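PDB 3FEQ: putative amidohydrolase from Unidentified, which probably acts as a zinc-dependent prolidase of the amidohydrolase superfamily, hydrolysing dipeptides that end in proline. Local coordinates for residues 168-182 with 209-221. Sequence-based numbering, arbitrary orientation.
Sequences VDGVEGVRLAVREEI and YSEDEIRAIVDEA
Val174 and Val178 of helix 171-182 pack on Ile217 of helix 211-221, two neighbouring outer helices of the amidohydrolase TIM barrel that run nearly parallel (25°), their axes 8.6 Å apart. In the apolar seam Val174 CB lies 3.8 Å from Ile217 CG1, the two side chains crossing at about a right angle; Val178 CG2 meets Ile217 CG2, and Ala216 CB fits against Val171 CG1. Ile217 also touches Ile191 and Val178 touches Ile189, both on strand 189-192. Glu213, extended beyond CG, splits its carboxylate: OE1 takes the N-H of Gly170, the N-cap of its helix, while OE2 accepts from Ser210 N and OG and is also bridged by Arg179 of another subunit. Ser210 OG in turn accepts from Glu213 N, completing a capping box. Tyr209 OH donates to Val168 O (2.8 Å), and Tyr209 CE2 lies 3.8 Å from Val174 CG1. At the other end Glu220, bent at chi2 (-59°), packs CG against Arg175 CG and brings its carboxylate to Arg179. Arg179 also reaches Asp169 and Glu213 of a second subunit. Within the chain, Arg179 NE sends a 2.8 Å bond to Glu220 OE1, which lies in the guanidinium plane but is approached from above its own carboxylate.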
loop_
_atom_site.group_PDB
_atom_site.type_symbol
_atom_site.label_atom_id
_atom_site.label_comp_id
_atom_site.label_asym_id
_atom_site.label_seq_id
_atom_site.Cartn_x
_atom_site.Cartn_y
_atom_site.Cartn_z
ATOM N N VAL C 168 15.331 11.276 6.780
ATOM C CA VAL C 168 14.558 11.827 5.682
ATOM C C VAL C 168 15.527 12.378 4.675
ATOM O O VAL C 168 16.536 12.980 5.030
ATOM C CB VAL C 168 13.645 13.000 6.101
ATOM C CG1 VAL C 168 12.300 12.503 6.547
ATOM C CG2 VAL C 168 14.296 13.855 7.159
ATOM N N ASP C 169 15.196 12.169 3.413
ATOM C CA ASP C 169 16.012 12.623 2.321
ATOM C C ASP C 169 15.120 13.401 1.377
ATOM O O ASP C 169 13.897 13.171 1.324
ATOM C CB ASP C 169 16.631 11.424 1.593
ATOM C CG ASP C 169 17.383 10.489 2.532
ATOM O OD1 ASP C 169 18.637 10.596 2.598
ATOM O OD2 ASP C 169 16.710 9.657 3.196
ATOM N N GLY C 170 15.728 14.339 0.656
ATOM C CA GLY C 170 15.040 15.004 -0.427
ATOM C C GLY C 170 14.447 16.317 -0.005
ATOM O O GLY C 170 14.116 16.514 1.164
ATOM N N VAL C 171 14.305 17.220 -0.965
ATOM C CA VAL C 171 13.891 18.579 -0.668
ATOM C C VAL C 171 12.484 18.638 -0.137
ATOM O O VAL C 171 12.223 19.339 0.832
ATOM C CB VAL C 171 13.973 19.474 -1.898
ATOM C CG1 VAL C 171 13.246 20.764 -1.644
ATOM C CG2 VAL C 171 15.430 19.723 -2.263
ATOM N N GLU C 172 11.565 17.918 -0.765
ATOM C CA GLU C 172 10.211 17.904 -0.259
ATOM C C GLU C 172 10.156 17.117 1.044
ATOM O O GLU C 172 9.444 17.495 1.976
ATOM C CB GLU C 172 9.234 17.348 -1.294
ATOM C CG GLU C 172 9.218 18.119 -2.622
ATOM C CD GLU C 172 8.718 19.571 -2.504
ATOM O OE1 GLU C 172 8.438 20.191 -3.553
ATOM O OE2 GLU C 172 8.598 20.101 -1.375
ATOM N N GLY C 173 10.972 16.073 1.129
ATOM C CA GLY C 173 10.960 15.198 2.278
ATOM C C GLY C 173 11.309 15.971 3.522
ATOM O O GLY C 173 10.581 15.899 4.530
ATOM N N VAL C 174 12.390 16.751 3.436
ATOM C CA VAL C 174 12.837 17.519 4.587
ATOM C C VAL C 174 11.822 18.612 4.905
ATOM O O VAL C 174 11.540 18.908 6.079
ATOM C CB VAL C 174 14.270 18.086 4.425
ATOM C CG1 VAL C 174 15.291 16.959 4.351
ATOM C CG2 VAL C 174 14.389 19.004 3.214
ATOM N N ARG C 175 11.189 19.130 3.859
ATOM C CA ARG C 175 10.296 20.278 4.016
ATOM C C ARG C 175 9.131 19.834 4.864
ATOM O O ARG C 175 8.823 20.450 5.882
ATOM C CB ARG C 175 9.773 20.749 2.658
ATOM C CG ARG C 175 9.914 22.240 2.425
ATOM C CD ARG C 175 8.870 22.759 1.460
ATOM N NE ARG C 175 9.269 22.674 0.056
ATOM C CZ ARG C 175 10.190 23.445 -0.524
ATOM N NH1 ARG C 175 10.446 23.318 -1.822
ATOM N NH2 ARG C 175 10.874 24.322 0.189
ATOM N N LEU C 176 8.499 18.748 4.416
ATOM C CA LEU C 176 7.483 18.052 5.163
ATOM C C LEU C 176 7.949 17.667 6.568
ATOM O O LEU C 176 7.292 18.020 7.551
ATOM C CB LEU C 176 7.017 16.828 4.385
ATOM C CG LEU C 176 5.879 16.050 5.031
ATOM C CD1 LEU C 176 4.664 16.945 5.222
ATOM C CD2 LEU C 176 5.552 14.873 4.158
ATOM N N ALA C 177 9.110 17.030 6.698
ATOM C CA ALA C 177 9.583 16.713 8.065
ATOM C C ALA C 177 9.708 17.919 9.000
ATOM O O ALA C 177 9.351 17.820 10.173
ATOM C CB ALA C 177 10.851 15.916 8.050
ATOM N N VAL C 178 10.205 19.053 8.493
ATOM C CA VAL C 178 10.268 20.274 9.302
ATOM C C VAL C 178 8.856 20.728 9.732
ATOM O O VAL C 178 8.612 20.937 10.914
ATOM C CB VAL C 178 11.037 21.434 8.586
ATOM C CG1 VAL C 178 10.931 22.704 9.369
ATOM C CG2 VAL C 178 12.500 21.121 8.441
ATOM N N ARG C 179 7.923 20.862 8.789
ATOM C CA ARG C 179 6.539 21.192 9.133
ATOM C C ARG C 179 5.946 20.206 10.169
ATOM O O ARG C 179 5.312 20.617 11.124
ATOM C CB ARG C 179 5.659 21.251 7.876
ATOM C CG ARG C 179 6.121 22.272 6.879
ATOM C CD ARG C 179 5.219 22.373 5.669
ATOM N NE ARG C 179 5.720 23.355 4.695
ATOM C CZ ARG C 179 5.450 23.342 3.387
ATOM N NH1 ARG C 179 4.657 22.411 2.862
ATOM N NH2 ARG C 179 5.955 24.283 2.596
ATOM N N GLU C 180 6.201 18.914 10.002
ATOM C CA GLU C 180 5.744 17.923 10.960
ATOM C C GLU C 180 6.306 18.217 12.330
ATOM O O GLU C 180 5.588 18.131 13.333
ATOM C CB GLU C 180 6.158 16.505 10.537
ATOM C CG GLU C 180 5.340 15.899 9.390
ATOM C CD GLU C 180 5.990 14.660 8.781
ATOM O OE1 GLU C 180 5.346 14.000 7.931
ATOM O OE2 GLU C 180 7.144 14.343 9.147
ATOM N N GLU C 181 7.596 18.554 12.371
ATOM C CA GLU C 181 8.306 18.697 13.646
ATOM C C GLU C 181 7.838 19.932 14.379
ATOM O O GLU C 181 7.605 19.912 15.578
ATOM C CB GLU C 181 9.822 18.731 13.451
ATOM C CG GLU C 181 10.473 17.352 13.196
ATOM C CD GLU C 181 9.936 16.197 14.065
ATOM O OE1 GLU C 181 9.778 16.368 15.294
ATOM O OE2 GLU C 181 9.731 15.092 13.511
ATOM N N ILE C 182 7.595 20.983 13.621
ATOM C CA ILE C 182 7.059 22.206 14.176
ATOM C C ILE C 182 5.612 22.056 14.627
ATOM O O ILE C 182 5.250 22.534 15.702
ATOM C CB ILE C 182 7.263 23.370 13.194
ATOM C CG1 ILE C 182 8.640 23.959 13.433
ATOM C CG2 ILE C 182 6.213 24.451 13.378
ATOM C CD1 ILE C 182 9.433 24.156 12.177
ATOM N N TYR C 209 23.717 15.963 3.463
ATOM C CA TYR C 209 22.626 16.789 2.923
ATOM C C TYR C 209 23.096 17.711 1.804
ATOM O O TYR C 209 24.123 18.379 1.912
ATOM C CB TYR C 209 21.910 17.612 4.006
ATOM C CG TYR C 209 20.810 16.878 4.718
ATOM C CD1 TYR C 209 20.781 16.805 6.104
ATOM C CD2 TYR C 209 19.800 16.233 4.007
ATOM C CE1 TYR C 209 19.757 16.109 6.782
ATOM C CE2 TYR C 209 18.775 15.545 4.665
ATOM C CZ TYR C 209 18.763 15.483 6.050
ATOM O OH TYR C 209 17.755 14.800 6.694
ATOM N N SER C 210 22.319 17.769 0.737
ATOM C CA SER C 210 22.584 18.714 -0.324
ATOM C C SER C 210 22.256 20.132 0.148
ATOM O O SER C 210 21.483 20.315 1.092
ATOM C CB SER C 210 21.730 18.359 -1.519
ATOM O OG SER C 210 20.376 18.589 -1.199
ATOM N N GLU C 211 22.849 21.127 -0.508
ATOM C CA GLU C 211 22.605 22.525 -0.173
ATOM C C GLU C 211 21.148 22.876 -0.379
ATOM O O GLU C 211 20.588 23.666 0.380
ATOM C CB GLU C 211 23.480 23.468 -1.000
ATOM C CG GLU C 211 24.993 23.267 -0.818
ATOM C CD GLU C 211 25.834 24.480 -1.254
ATOM O OE1 GLU C 211 27.067 24.462 -1.051
ATOM O OE2 GLU C 211 25.270 25.449 -1.801
ATOM N N ASP C 212 20.528 22.270 -1.391
ATOM C CA ASP C 212 19.087 22.410 -1.602
ATOM C C ASP C 212 18.275 21.931 -0.412
ATOM O O ASP C 212 17.361 22.622 0.032
ATOM C CB ASP C 212 18.652 21.655 -2.843
ATOM C CG ASP C 212 19.017 22.385 -4.107
ATOM O OD1 ASP C 212 19.266 23.608 -4.024
ATOM O OD2 ASP C 212 19.075 21.740 -5.175
ATOM N N GLU C 213 18.629 20.760 0.113
ATOM C CA GLU C 213 17.969 20.244 1.293
ATOM C C GLU C 213 18.132 21.176 2.493
ATOM O O GLU C 213 17.144 21.673 3.044
ATOM C CB GLU C 213 18.426 18.815 1.593
ATOM C CG GLU C 213 17.793 17.760 0.665
ATOM C CD GLU C 213 18.612 16.483 0.581
ATOM O OE1 GLU C 213 18.030 15.386 0.699
ATOM O OE2 GLU C 213 19.849 16.570 0.447
ATOM N N ILE C 214 19.372 21.482 2.849
ATOM C CA ILE C 214 19.623 22.379 3.980
ATOM C C ILE C 214 18.869 23.697 3.860
ATOM O O ILE C 214 18.256 24.172 4.813
ATOM C CB ILE C 214 21.129 22.666 4.146
ATOM C CG1 ILE C 214 21.885 21.353 4.353
ATOM C CG2 ILE C 214 21.370 23.586 5.335
ATOM C CD1 ILE C 214 23.365 21.521 4.662
ATOM N N ARG C 215 18.925 24.298 2.682
ATOM C CA ARG C 215 18.313 25.592 2.501
ATOM C C ARG C 215 16.786 25.510 2.594
ATOM O O ARG C 215 16.165 26.384 3.186
ATOM C CB ARG C 215 18.781 26.225 1.199
ATOM C CG ARG C 215 18.836 27.723 1.242
ATOM C CD ARG C 215 19.198 28.256 -0.134
ATOM N NE ARG C 215 20.188 27.401 -0.779
ATOM C CZ ARG C 215 21.502 27.595 -0.721
ATOM N NH1 ARG C 215 21.993 28.643 -0.069
ATOM N NH2 ARG C 215 22.324 26.746 -1.329
ATOM N N ALA C 216 16.190 24.429 2.091
ATOM C CA ALA C 216 14.745 24.195 2.298
ATOM C C ALA C 216 14.390 24.099 3.790
ATOM O O ALA C 216 13.461 24.756 4.249
ATOM C CB ALA C 216 14.270 22.964 1.537
ATOM N N ILE C 217 15.214 23.367 4.541
ATOM C CA ILE C 217 15.093 23.209 6.004
ATOM C C ILE C 217 15.133 24.527 6.752
ATOM O O ILE C 217 14.335 24.763 7.664
ATOM C CB ILE C 217 16.255 22.326 6.565
ATOM C CG1 ILE C 217 16.133 20.891 6.085
ATOM C CG2 ILE C 217 16.321 22.365 8.071
ATOM C CD1 ILE C 217 17.409 20.141 6.228
ATOM N N VAL C 218 16.079 25.377 6.367
ATOM C CA VAL C 218 16.274 26.682 6.993
ATOM C C VAL C 218 15.035 27.527 6.746
ATOM O O VAL C 218 14.465 28.076 7.676
ATOM C CB VAL C 218 17.538 27.384 6.418
ATOM C CG1 VAL C 218 17.531 28.844 6.728
ATOM C CG2 VAL C 218 18.820 26.749 6.967
ATOM N N ASP C 219 14.574 27.554 5.501
ATOM C CA ASP C 219 13.378 28.316 5.145
ATOM C C ASP C 219 12.169 27.919 5.984
ATOM O O ASP C 219 11.524 28.766 6.578
ATOM C CB ASP C 219 13.044 28.176 3.655
ATOM C CG ASP C 219 14.120 28.768 2.744
ATOM O OD1 ASP C 219 15.022 29.476 3.247
ATOM O OD2 ASP C 219 14.059 28.521 1.515
ATOM N N GLU C 220 11.879 26.628 6.053
ATOM C CA GLU C 220 10.713 26.162 6.791
ATOM C C GLU C 220 10.804 26.501 8.273
ATOM O O GLU C 220 9.818 26.917 8.899
ATOM C CB GLU C 220 10.530 24.673 6.593
ATOM C CG GLU C 220 10.191 24.313 5.174
ATOM C CD GLU C 220 8.925 24.992 4.697
ATOM O OE1 GLU C 220 7.901 24.946 5.430
ATOM O OE2 GLU C 220 8.968 25.574 3.590
ATOM N N ALA C 221 12.008 26.397 8.818
ATOM C CA ALA C 221 12.244 26.861 10.175
ATOM C C ALA C 221 12.005 28.371 10.337
ATOM O O ALA C 221 11.393 28.806 11.322
ATOM C CB ALA C 221 13.635 26.481 10.616
#